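Local coordinates for protein histidine kinase (Methanosarcina mazei, PDB 3LI9) that probably senses extracellular signals through this double Cache (PDC-fold) domain of a membrane-bound histidine kinase, which would then phosphorylate a protein histidine using ATP, at residues D229-V238 against I250-D260. Residues are numbered along the deposited sequence; the frame is centred on the assembly and turned at random.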
# COMPACT_ATOMS: atom_id res chain seq x y z
N ASP A 229 15.85 -1.93 -10.48
CA ASP A 229 15.11 -3.17 -10.86
C ASP A 229 13.78 -3.28 -10.13
O ASP A 229 12.74 -3.54 -10.73
CB ASP A 229 15.92 -4.38 -10.52
CG ASP A 229 17.07 -4.66 -11.58
OD1 ASP A 229 17.16 -3.87 -12.54
OD2 ASP A 229 17.77 -5.66 -11.40
N ILE A 230 13.84 -3.08 -8.80
CA ILE A 230 12.56 -3.04 -8.03
C ILE A 230 11.51 -2.05 -8.53
O ILE A 230 10.31 -2.31 -8.55
CB ILE A 230 12.98 -2.77 -6.55
CG1 ILE A 230 13.61 -4.04 -6.01
CG2 ILE A 230 11.78 -2.32 -5.72
CD1 ILE A 230 14.41 -3.88 -4.65
N ARG A 231 11.96 -0.83 -8.90
CA ARG A 231 11.09 0.20 -9.42
C ARG A 231 10.35 -0.31 -10.69
O ARG A 231 9.13 -0.01 -10.87
CB ARG A 231 11.95 1.43 -9.74
CG ARG A 231 11.20 2.58 -10.33
CD ARG A 231 10.23 3.23 -9.39
NE ARG A 231 9.58 4.30 -10.13
CZ ARG A 231 8.46 4.18 -10.85
NH1 ARG A 231 7.76 3.04 -10.89
NH2 ARG A 231 8.00 5.23 -11.49
N GLU A 232 11.03 -1.12 -11.48
CA GLU A 232 10.44 -1.68 -12.71
C GLU A 232 9.72 -3.02 -12.50
O GLU A 232 9.28 -3.66 -13.46
CB GLU A 232 11.55 -1.89 -13.77
CG GLU A 232 12.21 -0.59 -14.21
CD GLU A 232 13.39 -0.81 -15.19
OE1 GLU A 232 14.42 -1.45 -14.82
OE2 GLU A 232 13.30 -0.33 -16.34
N GLY A 233 9.64 -3.49 -11.25
CA GLY A 233 9.05 -4.79 -10.97
C GLY A 233 9.78 -6.03 -11.45
O GLY A 233 9.14 -7.05 -11.79
N ILE A 234 11.11 -5.95 -11.46
CA ILE A 234 11.99 -6.99 -11.91
C ILE A 234 12.67 -7.63 -10.69
O ILE A 234 13.08 -6.92 -9.76
CB ILE A 234 13.02 -6.40 -12.83
CG1 ILE A 234 12.34 -5.86 -14.09
CG2 ILE A 234 14.09 -7.38 -13.13
CD1 ILE A 234 13.32 -5.08 -14.95
N GLY A 235 12.72 -8.96 -10.70
CA GLY A 235 13.36 -9.82 -9.69
C GLY A 235 14.83 -10.01 -10.08
O GLY A 235 15.18 -9.94 -11.26
N GLY A 236 15.65 -10.31 -9.12
CA GLY A 236 17.09 -10.44 -9.46
C GLY A 236 17.88 -10.57 -8.21
O GLY A 236 17.36 -10.80 -7.13
N HIS A 237 19.20 -10.58 -8.34
CA HIS A 237 19.99 -10.57 -7.11
C HIS A 237 21.28 -9.76 -7.38
O HIS A 237 21.70 -9.58 -8.53
CB HIS A 237 20.30 -11.92 -6.51
CG HIS A 237 20.95 -12.89 -7.46
ND1 HIS A 237 22.33 -13.01 -7.61
CD2 HIS A 237 20.39 -13.79 -8.30
CE1 HIS A 237 22.59 -13.95 -8.50
NE2 HIS A 237 21.43 -14.45 -8.93
N VAL A 238 21.79 -9.12 -6.34
CA VAL A 238 23.10 -8.39 -6.45
C VAL A 238 24.04 -8.92 -5.40
O VAL A 238 23.62 -9.36 -4.35
CB VAL A 238 22.97 -6.86 -6.32
CG1 VAL A 238 22.29 -6.30 -7.52
CG2 VAL A 238 22.29 -6.47 -4.93
N ILE A 250 24.56 -11.42 -0.48
CA ILE A 250 23.81 -11.35 -1.70
C ILE A 250 22.42 -10.88 -1.30
O ILE A 250 21.89 -11.40 -0.32
CB ILE A 250 23.66 -12.75 -2.29
CG1 ILE A 250 25.07 -13.33 -2.56
CG2 ILE A 250 22.97 -12.68 -3.66
CD1 ILE A 250 25.03 -14.80 -2.59
N MSE A 251 21.88 -9.93 -2.05
CA MSE A 251 20.50 -9.46 -1.77
C MSE A 251 19.68 -10.05 -2.94
O MSE A 251 19.89 -9.63 -4.12
CB MSE A 251 20.56 -7.95 -1.69
CG MSE A 251 19.39 -7.20 -2.14
SE MSE A 251 19.66 -5.29 -1.76
CE MSE A 251 20.65 -5.49 -0.23
N PHE A 252 18.71 -10.91 -2.60
CA PHE A 252 17.78 -11.46 -3.55
C PHE A 252 16.47 -10.67 -3.46
O PHE A 252 15.97 -10.46 -2.33
CB PHE A 252 17.46 -12.87 -3.26
CG PHE A 252 18.65 -13.81 -3.32
CD1 PHE A 252 18.89 -14.52 -4.49
CD2 PHE A 252 19.41 -14.01 -2.17
CE1 PHE A 252 20.02 -15.44 -4.51
CE2 PHE A 252 20.48 -14.93 -2.17
CZ PHE A 252 20.78 -15.60 -3.34
N TYR A 253 16.01 -10.14 -4.58
CA TYR A 253 14.78 -9.33 -4.49
C TYR A 253 13.79 -9.89 -5.50
O TYR A 253 14.15 -10.22 -6.66
CB TYR A 253 15.01 -7.85 -4.71
CG TYR A 253 15.89 -7.53 -5.93
CD1 TYR A 253 15.33 -7.28 -7.17
CD2 TYR A 253 17.30 -7.59 -5.80
CE1 TYR A 253 16.17 -7.00 -8.28
CE2 TYR A 253 18.12 -7.35 -6.91
CZ TYR A 253 17.59 -7.06 -8.10
OH TYR A 253 18.48 -6.85 -9.17
N GLU A 254 12.51 -9.98 -5.10
CA GLU A 254 11.48 -10.54 -6.02
C GLU A 254 10.24 -9.69 -5.87
O GLU A 254 9.87 -9.26 -4.78
CB GLU A 254 11.15 -11.99 -5.67
CG GLU A 254 12.27 -12.99 -6.06
CD GLU A 254 12.41 -13.09 -7.55
OE1 GLU A 254 11.53 -12.72 -8.33
OE2 GLU A 254 13.48 -13.58 -7.95
N PRO A 255 9.61 -9.33 -7.01
CA PRO A 255 8.52 -8.39 -6.98
C PRO A 255 7.24 -8.92 -6.38
O PRO A 255 6.90 -10.09 -6.55
CB PRO A 255 8.29 -8.05 -8.47
CG PRO A 255 8.83 -9.23 -9.20
CD PRO A 255 10.02 -9.70 -8.39
N VAL A 256 6.57 -7.98 -5.72
CA VAL A 256 5.21 -8.22 -5.19
C VAL A 256 4.28 -7.66 -6.21
O VAL A 256 4.27 -6.48 -6.39
CB VAL A 256 5.11 -7.46 -3.84
CG1 VAL A 256 3.66 -7.48 -3.31
CG2 VAL A 256 6.02 -8.20 -2.83
N LYS A 257 3.50 -8.52 -6.89
CA LYS A 257 2.74 -8.16 -8.10
C LYS A 257 1.87 -6.93 -7.87
O LYS A 257 1.77 -6.08 -8.73
CB LYS A 257 1.85 -9.40 -8.42
CG LYS A 257 1.16 -9.41 -9.71
CD LYS A 257 0.57 -10.85 -9.93
CE LYS A 257 -0.35 -10.85 -11.12
NZ LYS A 257 -1.51 -9.97 -10.77
N THR A 258 1.21 -6.83 -6.72
CA THR A 258 0.32 -5.72 -6.44
C THR A 258 1.19 -4.50 -6.07
O THR A 258 1.85 -4.47 -5.04
CB THR A 258 -0.65 -6.08 -5.30
OG1 THR A 258 -1.35 -7.23 -5.71
CG2 THR A 258 -1.67 -4.91 -5.09
N GLY A 259 1.27 -3.53 -6.97
CA GLY A 259 2.08 -2.36 -6.70
C GLY A 259 3.57 -2.45 -7.09
O GLY A 259 4.28 -1.44 -6.98
N ASP A 260 4.03 -3.61 -7.50
CA ASP A 260 5.50 -3.84 -7.69
C ASP A 260 6.31 -3.39 -6.49
O ASP A 260 7.31 -2.67 -6.62
CB ASP A 260 5.94 -3.10 -8.95
CG ASP A 260 5.57 -3.92 -10.24
OD1 ASP A 260 5.33 -5.16 -10.15
OD2 ASP A 260 5.57 -3.30 -11.31
O HOH W 1 6.65 -0.96 -12.11
O HOH W 2 6.42 -7.41 -11.51
O HOH W 3 15.90 -13.21 -6.65
O HOH W 4 20.81 -7.65 -10.35
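With Tyr253 CG between its backbone N and carbonyl carbon (chi1 46°) and Asp229 CG beside its N (chi1 -78°), phenol and carboxylate meet where the turn after helix 221-231 leads into strand 236-241, the outer strand of an antiparallel beta hairpin in the Cache domain. Tyr253 OH donates to Asp229 OD2 at 2.6 Å, on the anti side and 21° out of the carboxylate plane. A bridging water links the same hydroxyl to His237 O. Gly236 CA makes a CH-pi contact 4.0 Å from the Tyr253 centroid; a side chain there would clash with the hydroxyl. Ile230 CG1 reaches Tyr253 CD1 obliquely at 3.8 Å. A leucine in place of Tyr253 would probably leave the Asp229 carboxylate without its phenol donor and deprive Gly236 CA of the aromatic face it packs on. Gly236 and Tyr253 form a hydrogen-bonded pair (Gly236 N to Tyr253 O, 2.9 Å), as do Val238 and Met251; between them His237 and Phe252 are a non-hydrogen-bonded pair. Gly233 has positive phi, and Gly233 N to Ile230 O and Ile234 N to Asp229 O, both 3.0 Å, complete a Schellman motif. At this turn, one water donates to both Gly233 O and Asp260 OD1, each at 2.8 Å.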